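Side-chain contacts in periplasmic oligopeptide-binding protein (Burkholderia pseudomallei, PDB 3ZS6), which probably binds oligopeptides in the periplasm and delivers them to an ABC transporter for import across the inner membrane: residues D19-E24 / Q90-P95; L104-F107 / A111-I114; V142-E147 / D412-F417. One frame throughout, in Å; residues are numbered along the deposited sequence.

Contact 1 (D19-E24 / Q90-P95)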
loop_
_atom_site.group_PDB
_atom_site.type_symbol
_atom_site.label_atom_id
_atom_site.label_comp_id
_atom_site.label_asym_id
_atom_site.label_seq_id
_atom_site.Cartn_x
_atom_site.Cartn_y
_atom_site.Cartn_z
ATOM N N ASP A 19 -10.187 9.654 -6.938
ATOM C CA ASP A 19 -10.127 9.235 -8.336
ATOM C C ASP A 19 -9.273 7.969 -8.409
ATOM O O ASP A 19 -8.085 7.999 -8.071
ATOM C CB ASP A 19 -9.496 10.359 -9.181
ATOM C CG ASP A 19 -9.503 10.063 -10.677
ATOM O OD1 ASP A 19 -9.530 8.868 -11.072
ATOM O OD2 ASP A 19 -9.475 11.037 -11.465
ATOM N N PRO A 20 -9.872 6.846 -8.837
ATOM C CA PRO A 20 -9.126 5.582 -8.892
ATOM C C PRO A 20 -7.763 5.720 -9.562
ATOM O O PRO A 20 -6.826 5.032 -9.162
ATOM C CB PRO A 20 -10.043 4.674 -9.715
ATOM C CG PRO A 20 -11.417 5.154 -9.348
ATOM C CD PRO A 20 -11.287 6.661 -9.197
ATOM N N ALA A 21 -7.644 6.599 -10.548
ATOM C CA ALA A 21 -6.378 6.761 -11.259
ATOM C C ALA A 21 -5.293 7.451 -10.429
ATOM O O ALA A 21 -4.111 7.403 -10.779
ATOM C CB ALA A 21 -6.591 7.513 -12.570
ATOM N N HIS A 22 -5.687 8.098 -9.339
ATOM C CA HIS A 22 -4.717 8.819 -8.523
ATOM C C HIS A 22 -4.623 8.295 -7.088
ATOM O O HIS A 22 -3.962 8.893 -6.239
ATOM C CB HIS A 22 -5.017 10.316 -8.566
ATOM C CG HIS A 22 -4.959 10.885 -9.949
ATOM N ND1 HIS A 22 -3.780 10.995 -10.655
ATOM C CD2 HIS A 22 -5.936 11.333 -10.774
ATOM C CE1 HIS A 22 -4.029 11.510 -11.847
ATOM N NE2 HIS A 22 -5.329 11.722 -11.946
ATOM N N ILE A 23 -5.282 7.169 -6.827
ATOM C CA ILE A 23 -5.237 6.548 -5.504
ATOM C C ILE A 23 -3.928 5.767 -5.317
ATOM O O ILE A 23 -3.573 4.923 -6.141
ATOM C CB ILE A 23 -6.460 5.625 -5.284
ATOM C CG1 ILE A 23 -7.724 6.480 -5.126
ATOM C CG2 ILE A 23 -6.238 4.708 -4.059
ATOM C CD1 ILE A 23 -9.034 5.683 -4.972
ATOM N N GLU A 24 -3.205 6.061 -4.242
ATOM C CA GLU A 24 -1.903 5.441 -4.004
ATOM C C GLU A 24 -1.796 4.756 -2.648
ATOM O O GLU A 24 -0.945 3.883 -2.459
ATOM C CB GLU A 24 -0.785 6.493 -4.016
ATOM C CG GLU A 24 -0.533 7.214 -5.303
ATOM C CD GLU A 24 0.635 8.171 -5.161
ATOM O OE1 GLU A 24 1.775 7.695 -4.943
ATOM O OE2 GLU A 24 0.409 9.393 -5.262
ATOM N N GLN A 90 -7.191 2.013 -19.872
ATOM C CA GLN A 90 -6.489 2.813 -20.875
ATOM C C GLN A 90 -6.125 4.180 -20.272
ATOM O O GLN A 90 -5.014 4.692 -20.457
ATOM C CB GLN A 90 -7.352 2.996 -22.135
ATOM C CG GLN A 90 -7.461 1.755 -23.040
ATOM C CD GLN A 90 -8.353 1.991 -24.250
ATOM O OE1 GLN A 90 -8.888 3.083 -24.431
ATOM N NE2 GLN A 90 -8.521 0.963 -25.083
ATOM N N ARG A 91 -7.070 4.756 -19.537
ATOM C CA ARG A 91 -6.873 6.047 -18.878
ATOM C C ARG A 91 -5.732 5.981 -17.852
ATOM O O ARG A 91 -4.872 6.861 -17.795
ATOM C CB ARG A 91 -8.183 6.477 -18.210
ATOM C CG ARG A 91 -8.104 7.748 -17.375
ATOM C CD ARG A 91 -9.491 8.114 -16.876
ATOM N NE ARG A 91 -9.500 9.357 -16.120
ATOM C CZ ARG A 91 -9.547 9.432 -14.794
ATOM N NH1 ARG A 91 -9.585 8.324 -14.054
ATOM N NH2 ARG A 91 -9.556 10.618 -14.206
ATOM N N LEU A 92 -5.729 4.921 -17.053
ATOM C CA LEU A 92 -4.674 4.688 -16.078
ATOM C C LEU A 92 -3.299 4.580 -16.740
ATOM O O LEU A 92 -2.310 5.136 -16.245
ATOM C CB LEU A 92 -4.971 3.412 -15.283
ATOM C CG LEU A 92 -3.973 3.041 -14.178
ATOM C CD1 LEU A 92 -3.897 4.141 -13.122
ATOM C CD2 LEU A 92 -4.348 1.720 -13.531
ATOM N N ALA A 93 -3.245 3.860 -17.857
ATOM C CA ALA A 93 -1.997 3.625 -18.578
ATOM C C ALA A 93 -1.480 4.883 -19.282
ATOM O O ALA A 93 -0.273 5.098 -19.385
ATOM C CB ALA A 93 -2.176 2.493 -19.585
ATOM N N ASP A 94 -2.400 5.707 -19.769
ATOM C CA ASP A 94 -2.054 6.933 -20.496
ATOM C C ASP A 94 -1.182 7.890 -19.665
ATOM O O ASP A 94 -1.629 8.400 -18.648
ATOM C CB ASP A 94 -3.350 7.635 -20.901
ATOM C CG ASP A 94 -3.121 8.808 -21.824
ATOM O OD1 ASP A 94 -1.959 9.238 -21.996
ATOM O OD2 ASP A 94 -4.125 9.304 -22.370
ATOM N N PRO A 95 0.063 8.153 -20.105
ATOM C CA PRO A 95 0.916 9.028 -19.283
ATOM C C PRO A 95 0.368 10.455 -19.188
ATOM O O PRO A 95 0.739 11.200 -18.282
ATOM C CB PRO A 95 2.264 9.005 -20.016
ATOM C CG PRO A 95 1.927 8.598 -21.435
ATOM C CD PRO A 95 0.761 7.654 -21.302
#

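Contact 2 (L104-F107 / A111-I114)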
loop_
_atom_site.group_PDB
_atom_site.type_symbol
_atom_site.label_atom_id
_atom_site.label_comp_id
_atom_site.label_asym_id
_atom_site.label_seq_id
_atom_site.Cartn_x
_atom_site.Cartn_y
_atom_site.Cartn_z
ATOM N N LEU A 104 0.049 -1.356 -11.406
ATOM C CA LEU A 104 -0.960 -2.416 -11.466
ATOM C C LEU A 104 -1.374 -2.790 -12.890
ATOM O O LEU A 104 -1.672 -3.951 -13.165
ATOM C CB LEU A 104 -2.206 -2.057 -10.637
ATOM C CG LEU A 104 -2.038 -2.191 -9.124
ATOM C CD1 LEU A 104 -3.361 -1.945 -8.399
ATOM C CD2 LEU A 104 -1.475 -3.552 -8.772
ATOM N N VAL A 105 -1.388 -1.816 -13.792
ATOM C CA VAL A 105 -1.776 -2.092 -15.169
ATOM C C VAL A 105 -0.563 -2.547 -15.979
ATOM O O VAL A 105 -0.680 -2.991 -17.118
ATOM C CB VAL A 105 -2.441 -0.865 -15.824
ATOM C CG1 VAL A 105 -1.383 0.157 -16.233
ATOM C CG2 VAL A 105 -3.286 -1.293 -17.021
ATOM N N GLU A 106 0.607 -2.467 -15.362
ATOM C CA GLU A 106 1.852 -2.772 -16.053
ATOM C C GLU A 106 1.929 -4.224 -16.533
ATOM O O GLU A 106 2.645 -4.522 -17.491
ATOM C CB GLU A 106 3.048 -2.440 -15.157
ATOM C CG GLU A 106 4.227 -1.821 -15.877
ATOM C CD GLU A 106 5.299 -1.343 -14.911
ATOM O OE1 GLU A 106 5.055 -0.350 -14.194
ATOM O OE2 GLU A 106 6.382 -1.966 -14.861
ATOM N N PHE A 107 1.197 -5.124 -15.880
ATOM C CA PHE A 107 1.211 -6.533 -16.286
ATOM C C PHE A 107 0.437 -6.738 -17.588
ATOM O O PHE A 107 0.614 -7.745 -18.276
ATOM C CB PHE A 107 0.619 -7.442 -15.201
ATOM C CG PHE A 107 1.417 -7.491 -13.930
ATOM C CD1 PHE A 107 2.485 -6.632 -13.722
ATOM C CD2 PHE A 107 1.098 -8.407 -12.938
ATOM C CE1 PHE A 107 3.215 -6.682 -12.543
ATOM C CE2 PHE A 107 1.825 -8.465 -11.761
ATOM C CZ PHE A 107 2.886 -7.601 -11.564
ATOM N N ALA A 111 1.209 -2.368 -21.918
ATOM C CA ALA A 111 1.157 -1.290 -20.923
ATOM C C ALA A 111 2.476 -0.510 -20.796
ATOM O O ALA A 111 2.471 0.725 -20.761
ATOM C CB ALA A 111 0.709 -1.825 -19.560
ATOM N N SER A 112 3.595 -1.229 -20.725
ATOM C CA SER A 112 4.911 -0.589 -20.615
ATOM C C SER A 112 5.157 0.436 -21.722
ATOM O O SER A 112 5.537 1.582 -21.457
ATOM C CB SER A 112 6.031 -1.637 -20.653
ATOM O OG SER A 112 5.974 -2.490 -19.526
ATOM N N ALA A 113 4.950 0.011 -22.965
ATOM C CA ALA A 113 5.153 0.879 -24.112
ATOM C C ALA A 113 4.243 2.107 -24.037
ATOM O O ALA A 113 4.654 3.223 -24.354
ATOM C CB ALA A 113 4.919 0.109 -25.403
ATOM N N ILE A 114 3.006 1.896 -23.613
ATOM C CA ILE A 114 2.048 2.988 -23.498
ATOM C C ILE A 114 2.469 3.998 -22.423
ATOM O O ILE A 114 2.482 5.203 -22.656
ATOM C CB ILE A 114 0.646 2.432 -23.190
ATOM C CG1 ILE A 114 0.133 1.630 -24.392
ATOM C CG2 ILE A 114 -0.314 3.560 -22.799
ATOM C CD1 ILE A 114 -1.012 0.683 -24.052
HETATM O O HOH W 1 3.690 -4.123 -20.218
#

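Contact 3 (V142-E147 / D412-F417)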
loop_
_atom_site.group_PDB
_atom_site.type_symbol
_atom_site.label_atom_id
_atom_site.label_comp_id
_atom_site.label_asym_id
_atom_site.label_seq_id
_atom_site.Cartn_x
_atom_site.Cartn_y
_atom_site.Cartn_z
ATOM N N VAL A 142 0.540 -14.656 -15.417
ATOM C CA VAL A 142 0.325 -14.211 -14.045
ATOM C C VAL A 142 -0.804 -15.041 -13.440
ATOM O O VAL A 142 -1.972 -14.850 -13.775
ATOM C CB VAL A 142 -0.058 -12.711 -13.989
ATOM C CG1 VAL A 142 -0.286 -12.256 -12.541
ATOM C CG2 VAL A 142 1.004 -11.859 -14.671
ATOM N N SER A 143 -0.459 -15.954 -12.543
ATOM C CA SER A 143 -1.424 -16.945 -12.073
ATOM C C SER A 143 -2.455 -16.345 -11.119
ATOM O O SER A 143 -3.521 -16.914 -10.912
ATOM C CB SER A 143 -0.702 -18.113 -11.396
ATOM O OG SER A 143 -0.089 -17.691 -10.187
ATOM N N TYR A 144 -2.121 -15.197 -10.537
ATOM C CA TYR A 144 -2.940 -14.579 -9.507
ATOM C C TYR A 144 -3.571 -13.273 -9.999
ATOM O O TYR A 144 -4.018 -12.444 -9.202
ATOM C CB TYR A 144 -2.084 -14.300 -8.271
ATOM C CG TYR A 144 -0.777 -13.587 -8.589
ATOM C CD1 TYR A 144 -0.723 -12.201 -8.672
ATOM C CD2 TYR A 144 0.394 -14.308 -8.814
ATOM C CE1 TYR A 144 0.462 -11.546 -8.965
ATOM C CE2 TYR A 144 1.584 -13.671 -9.108
ATOM C CZ TYR A 144 1.616 -12.290 -9.181
ATOM O OH TYR A 144 2.802 -11.655 -9.475
ATOM N N PHE A 145 -3.616 -13.093 -11.314
ATOM C CA PHE A 145 -4.051 -11.817 -11.858
ATOM C C PHE A 145 -5.350 -11.276 -11.252
ATOM O O PHE A 145 -5.485 -10.071 -11.054
ATOM C CB PHE A 145 -4.133 -11.832 -13.390
ATOM C CG PHE A 145 -4.430 -10.480 -13.971
ATOM C CD1 PHE A 145 -3.480 -9.466 -13.904
ATOM C CD2 PHE A 145 -5.672 -10.196 -14.523
ATOM C CE1 PHE A 145 -3.750 -8.199 -14.408
ATOM C CE2 PHE A 145 -5.951 -8.932 -15.030
ATOM C CZ PHE A 145 -4.982 -7.924 -14.966
ATOM N N PRO A 146 -6.318 -12.157 -10.953
ATOM C CA PRO A 146 -7.561 -11.587 -10.420
ATOM C C PRO A 146 -7.387 -10.796 -9.113
ATOM O O PRO A 146 -8.160 -9.867 -8.887
ATOM C CB PRO A 146 -8.459 -12.821 -10.226
ATOM C CG PRO A 146 -7.965 -13.796 -11.271
ATOM C CD PRO A 146 -6.459 -13.582 -11.308
ATOM N N GLU A 147 -6.401 -11.144 -8.286
ATOM C CA GLU A 147 -6.123 -10.382 -7.063
ATOM C C GLU A 147 -5.880 -8.903 -7.338
ATOM O O GLU A 147 -6.327 -8.041 -6.576
ATOM C CB GLU A 147 -4.902 -10.944 -6.323
ATOM C CG GLU A 147 -5.183 -12.164 -5.481
ATOM C CD GLU A 147 -3.960 -12.634 -4.708
ATOM O OE1 GLU A 147 -3.576 -11.970 -3.717
ATOM O OE2 GLU A 147 -3.395 -13.677 -5.087
ATOM N N ASP A 412 1.909 -11.826 -3.333
ATOM C CA ASP A 412 3.029 -12.355 -4.087
ATOM C C ASP A 412 4.192 -11.378 -4.018
ATOM O O ASP A 412 3.992 -10.161 -3.942
ATOM C CB ASP A 412 2.653 -12.623 -5.542
ATOM C CG ASP A 412 3.813 -13.195 -6.335
ATOM O OD1 ASP A 412 4.131 -14.387 -6.134
ATOM O OD2 ASP A 412 4.422 -12.453 -7.143
ATOM N N ALA A 413 5.406 -11.913 -4.049
ATOM C CA ALA A 413 6.603 -11.091 -3.883
ATOM C C ALA A 413 6.679 -9.937 -4.885
ATOM O O ALA A 413 7.339 -8.931 -4.622
ATOM C CB ALA A 413 7.864 -11.959 -3.964
ATOM N N MET A 414 6.014 -10.084 -6.029
ATOM C CA MET A 414 6.072 -9.064 -7.075
ATOM C C MET A 414 5.621 -7.679 -6.586
ATOM O O MET A 414 6.097 -6.665 -7.080
ATOM C CB MET A 414 5.252 -9.478 -8.307
ATOM C CG MET A 414 5.964 -10.469 -9.244
ATOM S SD MET A 414 7.613 -9.946 -9.797
ATOM C CE MET A 414 7.221 -8.606 -10.907
ATOM N N THR A 415 4.695 -7.633 -5.635
ATOM C CA THR A 415 4.202 -6.338 -5.166
ATOM C C THR A 415 5.323 -5.514 -4.521
ATOM O O THR A 415 5.331 -4.283 -4.606
ATOM C CB THR A 415 3.004 -6.469 -4.204
ATOM O OG1 THR A 415 2.542 -5.164 -3.833
ATOM C CG2 THR A 415 3.379 -7.251 -2.947
ATOM N N PHE A 416 6.280 -6.191 -3.895
ATOM C CA PHE A 416 7.380 -5.488 -3.241
ATOM C C PHE A 416 8.456 -5.084 -4.254
ATOM O O PHE A 416 9.143 -4.066 -4.086
ATOM C CB PHE A 416 7.946 -6.324 -2.088
ATOM C CG PHE A 416 7.016 -6.424 -0.909
ATOM C CD1 PHE A 416 6.886 -5.364 -0.018
ATOM C CD2 PHE A 416 6.238 -7.555 -0.712
ATOM C CE1 PHE A 416 6.023 -5.441 1.066
ATOM C CE2 PHE A 416 5.362 -7.637 0.365
ATOM C CZ PHE A 416 5.252 -6.579 1.251
ATOM N N PHE A 417 8.587 -5.865 -5.323
ATOM C CA PHE A 417 9.484 -5.482 -6.408
ATOM C C PHE A 417 9.068 -4.161 -7.079
ATOM O O PHE A 417 9.894 -3.502 -7.703
ATOM C CB PHE A 417 9.648 -6.612 -7.440
ATOM C CG PHE A 417 10.655 -7.679 -7.031
ATOM C CD1 PHE A 417 12.016 -7.402 -7.014
ATOM C CD2 PHE A 417 10.235 -8.965 -6.689
ATOM C CE1 PHE A 417 12.947 -8.382 -6.641
ATOM C CE2 PHE A 417 11.149 -9.950 -6.322
ATOM C CZ PHE A 417 12.513 -9.656 -6.290
#

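Contact 1 (D19-E24 / Q90-P95)
An Asx turn at Asp-19 meets the C-terminal part of helix 82-93, and Arg-91 makes the junction. The carboxylate of Asp-19 and the guanidinium of Arg-91 come from opposite directions and lie 2° apart, almost in one plane. They form a two-pronged salt bridge of two hydrogen bonds, end-on, with one nitrogen for each oxygen. Arg-91 NH1 stands 3.0 Å from Asp-19 OD1. Arg-91 NH2 stands 2.8 Å from Asp-19 OD2. Both bonds are nearly straight, and each oxygen uses its syn lone pair. The arginine chain can span this distance because it is extended from CG to NE, with CG anti to the backbone nitrogen (chi1 175°).

The turn uses the same carboxylate. Ala-21 N gives a hydrogen bond of 3.0 Å to Asp-19 OD1, coming from 40° out of the carboxylate plane. Ala-21 also faces the helix. Ala-21 CB lies 3.4 Å from Arg-91 NH1, obliquely placed against the guanidinium. On the next helix residue, Leu-92 CD1 adds apolar packing, 4.4 Å from Ala-21 CB. The indole NH of Trp-169 gives a further bond to Asp-19 OD2.

The carboxylate is therefore held by at least four donors: two from arginine, one from the backbone and one from tryptophan. This fixes its rotation. Burial of the aspartate is offset by the paired positive charge, which would probably keep it ionised.

Contact 2 (L104-F107 / A111-I114)
Ala-111 points its methyl group toward residues 104-107, while the side chains of Val-105 and Glu-106 leave the backbone to the flanks of the contact. The methyl therefore meets mostly backbone. Ala-111 CB lies only 3.0 Å from Val-105 O, a tight approach, and 3.8 Å from Glu-106 CA. The valine adds one branch, with CG1 at 4.4 Å from Ala-111 CB. Beyond this, Val-105 packs on Leu-92 of helix 82-93.

Glu-106 and Ser-112 meet more loosely. Glu-106 CG passes 4.1 Å from Ser-112 OG, an approach of the aliphatic part of the glutamate alone. The serine hydroxyl is turned anti to its carbonyl carbon (chi1 -65°), which sets OG beside that CG. Beyond CG the glutamate chain is extended, and its carboxylate reaches on to Arg-421, where OE2 forms a salt bridge.

A water lies between the two backbones next to this pair and probably links them. Water 1 is 2.9 Å from Glu-106 O, to which it probably donates. It accepts from Ser-112 N, also at 2.9 Å. That amide sits in the first turn of helix 111-115, where NH groups have no carbonyl one turn earlier within the helix.

Only three residues separate the segments. The chain leaves a turn of helical backbone angles without regular helical bonds, bends by roughly a right angle, and starts a new short helix packed against it. Bonding of a first-turn amide to solvent is typical of such a helix N-terminus.

Contact 3 (V142-E147 / D412-F417)
Tyr-144 reaches Asp-412 because its ring takes the crowded position between backbone N and carbonyl carbon (chi1 49°). Asp-412 answers with CG anti to its own backbone N (chi1 -179°), and the two side chains cross at about a right angle. Asp-412 CB lies over one face of the tyrosine ring, offset toward the rim. This is a CH-pi contact, 4.0 Å from Asp-412 CB to the centroid of the Tyr-144 ring. Val-142 CG1 covers the opposite face, 3.7 Å above the plane. Carboxylate and ring are tilted 31° apart.

Asp-412 stands before helix 414-417 and caps it: Met-414 N bonds to Asp-412 OD2 at 3.1 Å. Tyr-144 lies in the type I beta turn from Val-142 to Phe-145, just ahead of helix 145-148. Helix 145-148 packs on strands 48-60 and 63-68, whereas helix 414-417 rests against helix 449-464. The pair thus joins two parts of the fold, consistent with lobes meeting in a peptide-bound protein of this family.

Tyr-144 OH is 2.9 Å from Asp-412 OD2. Asp-412 OD2 forms a salt bridge with Arg-452, which probably stabilises the negative charge of the aspartate. Met-414 packs on the phenol end, its CG 3.4 Å from Tyr-144 OH, before its chain bends away.

Contacts 1 and 3 are buried, while contact 2 is only partly so and has Ser-112 exposed. Contacts 1 and 2 adjoin: helix 82-93 and helix 111-115 follow each other in the chain, and Pro-95 CD packs on Ile-114 O at 3.3 Å. Phe-107 carries the packing on to contact 3, where it meets Val-142 and Tyr-144. Contacts 1 and 3 do not touch; their centres are about 19 Å apart. The chemistry differs. Contact 1 pairs a buried aspartate with a partly exposed arginine, contact 2 rests on a methyl and a water, and contact 3 sets an aromatic face against a helix-capping aspartate. Glu-24, in the first segment of contact 1, binds the peptide through its backbone.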